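Local coordinates for 3-oxoacyl-[acyl-carrier-protein] reductase (Sinorhizobium meliloti, PDB 3U9L), which probably catalyses the NADPH-dependent reduction of 3-oxoacyl-[acyl-carrier-protein], as a member of the short-chain dehydrogenase/reductase family, at residues F17-A22 with A44-A49. Sequence-based numbering, arbitrary orientation.
Sequences FGRLTA and ASNVEA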
loop_
_atom_site.group_PDB
_atom_site.type_symbol
_atom_site.label_atom_id
_atom_site.label_comp_id
_atom_site.label_asym_id
_atom_site.label_seq_id
_atom_site.Cartn_x
_atom_site.Cartn_y
_atom_site.Cartn_z
ATOM N N PHE A 17 12.346 -17.508 -2.014
ATOM C CA PHE A 17 11.335 -18.278 -1.283
ATOM C C PHE A 17 10.541 -19.062 -2.265
ATOM O O PHE A 17 10.085 -20.140 -1.962
ATOM C CB PHE A 17 10.309 -17.379 -0.606
ATOM C CG PHE A 17 10.869 -16.509 0.442
ATOM C CD1 PHE A 17 11.678 -17.025 1.428
ATOM C CD2 PHE A 17 10.575 -15.152 0.453
ATOM C CE1 PHE A 17 12.209 -16.170 2.412
ATOM C CE2 PHE A 17 11.075 -14.334 1.417
ATOM C CZ PHE A 17 11.877 -14.831 2.396
ATOM N N GLY A 18 10.313 -18.474 -3.422
ATOM C CA GLY A 18 9.462 -19.105 -4.416
ATOM C C GLY A 18 9.954 -20.503 -4.756
ATOM O O GLY A 18 9.215 -21.488 -4.758
ATOM N N ARG A 19 11.225 -20.576 -5.101
ATOM C CA ARG A 19 11.825 -21.836 -5.497
ATOM C C ARG A 19 11.934 -22.862 -4.381
ATOM O O ARG A 19 11.621 -24.001 -4.586
ATOM C CB ARG A 19 13.190 -21.557 -6.083
ATOM C CG ARG A 19 13.984 -22.796 -6.398
ATOM C CD ARG A 19 14.984 -22.445 -7.460
ATOM N NE ARG A 19 16.191 -23.192 -7.281
ATOM C CZ ARG A 19 17.363 -22.842 -7.830
ATOM N NH1 ARG A 19 17.488 -21.762 -8.623
ATOM N NH2 ARG A 19 18.392 -23.575 -7.560
ATOM N N LEU A 20 12.397 -22.481 -3.208
ATOM C CA LEU A 20 12.493 -23.442 -2.131
ATOM C C LEU A 20 11.094 -23.897 -1.744
ATOM O O LEU A 20 10.831 -25.055 -1.335
ATOM C CB LEU A 20 13.162 -22.782 -0.934
ATOM C CG LEU A 20 14.635 -22.400 -1.142
ATOM C CD1 LEU A 20 15.305 -21.898 0.159
ATOM C CD2 LEU A 20 15.414 -23.584 -1.694
ATOM N N THR A 21 10.145 -22.983 -1.847
ATOM C CA THR A 21 8.769 -23.400 -1.511
ATOM C C THR A 21 8.214 -24.413 -2.497
ATOM O O THR A 21 7.558 -25.386 -2.076
ATOM C CB THR A 21 7.842 -22.177 -1.367
ATOM O OG1 THR A 21 8.319 -21.401 -0.263
ATOM C CG2 THR A 21 6.416 -22.610 -1.045
ATOM N N ALA A 22 8.432 -24.196 -3.796
ATOM C CA ALA A 22 7.978 -25.142 -4.824
ATOM C C ALA A 22 8.626 -26.519 -4.586
ATOM O O ALA A 22 7.948 -27.538 -4.568
ATOM C CB ALA A 22 8.307 -24.620 -6.191
ATOM N N ALA A 44 16.550 -19.634 -17.996
ATOM C CA ALA A 44 16.893 -20.965 -18.547
ATOM C C ALA A 44 17.695 -21.775 -17.543
ATOM O O ALA A 44 17.438 -22.966 -17.359
ATOM C CB ALA A 44 17.637 -20.862 -19.881
ATOM N N SER A 45 18.630 -21.122 -16.851
ATOM C CA SER A 45 19.411 -21.851 -15.844
ATOM C C SER A 45 18.601 -22.242 -14.625
ATOM O O SER A 45 18.855 -23.278 -14.018
ATOM C CB SER A 45 20.655 -21.081 -15.376
ATOM O OG SER A 45 21.499 -20.899 -16.477
ATOM N N ASN A 46 17.667 -21.385 -14.238
ATOM C CA ASN A 46 16.851 -21.677 -13.082
ATOM C C ASN A 46 15.957 -22.855 -13.370
ATOM O O ASN A 46 15.743 -23.702 -12.500
ATOM C CB ASN A 46 16.023 -20.443 -12.701
ATOM C CG ASN A 46 16.870 -19.399 -12.046
ATOM O OD1 ASN A 46 17.740 -19.737 -11.229
ATOM N ND2 ASN A 46 16.638 -18.131 -12.381
ATOM N N VAL A 47 15.436 -22.879 -14.598
ATOM C CA VAL A 47 14.621 -23.990 -15.100
ATOM C C VAL A 47 15.471 -25.255 -14.953
ATOM O O VAL A 47 15.010 -26.237 -14.387
ATOM C CB VAL A 47 14.170 -23.811 -16.582
ATOM C CG1 VAL A 47 13.494 -25.100 -17.108
ATOM C CG2 VAL A 47 13.186 -22.659 -16.729
ATOM N N GLU A 48 16.731 -25.203 -15.416
ATOM C CA GLU A 48 17.605 -26.392 -15.363
ATOM C C GLU A 48 17.828 -26.831 -13.942
ATOM O O GLU A 48 17.759 -28.016 -13.651
ATOM C CB GLU A 48 18.958 -26.122 -16.038
ATOM C CG GLU A 48 18.783 -25.700 -17.466
ATOM C CD GLU A 48 20.101 -25.483 -18.216
ATOM O OE1 GLU A 48 21.205 -25.614 -17.605
ATOM O OE2 GLU A 48 20.003 -25.187 -19.444
ATOM N N ALA A 49 18.090 -25.868 -13.056
ATOM C CA ALA A 49 18.316 -26.160 -11.643
ATOM C C ALA A 49 17.136 -26.853 -11.004
ATOM O O ALA A 49 17.303 -27.862 -10.321
ATOM C CB ALA A 49 18.682 -24.881 -10.873
#
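Arg19 reaches from helix 16-27 to helix 44-57 and meets Asn46 and Ala49, about one helical turn apart. The two backbones stay well separated: the nearest pair of CA atoms, those of Arg19 and Asn46, lies 9.1 Å apart. With chi1 at 174°, CG of Arg19 points away from the backbone N, and the chain runs out toward the second helix before it bends at chi3.

The nonpolar part of the contact is made by Ala49. Its CB sits over one face of the guanidinium, 3.6 Å from Arg19 NH2, and CZ is only slightly farther from the same methyl.

The polar part is looser. Asn46 OD1 comes to the guanidinium edge, near its plane, 3.3 Å from Arg19 NH1. The angle is too poor for a hydrogen bond, and the amide and guanidinium planes are turned 60° apart. Asn46 ND2 instead hydrogen-bonds to OD1 of Asn43, the residue just before this helix. Arg19 NH1 makes a weak hydrogen bond to Ser14 O, and NE forms a long, weak ion pair with Glu23.

In the Rossmann fold of this family, these helices follow the first two strands of the central parallel sheet, 7-10 and 31-36. The contact bridges them near the protein surface. An alanine in place of Arg19 would probably leave a gap where the side chain spans the two helices, with the methyl of Ala49 losing its flat cover and Glu23 this distant positive charge. With no hydrogen bond between the segments, the contact rests on van der Waals packing and probably a modest electrostatic attraction between the guanidinium and OD1.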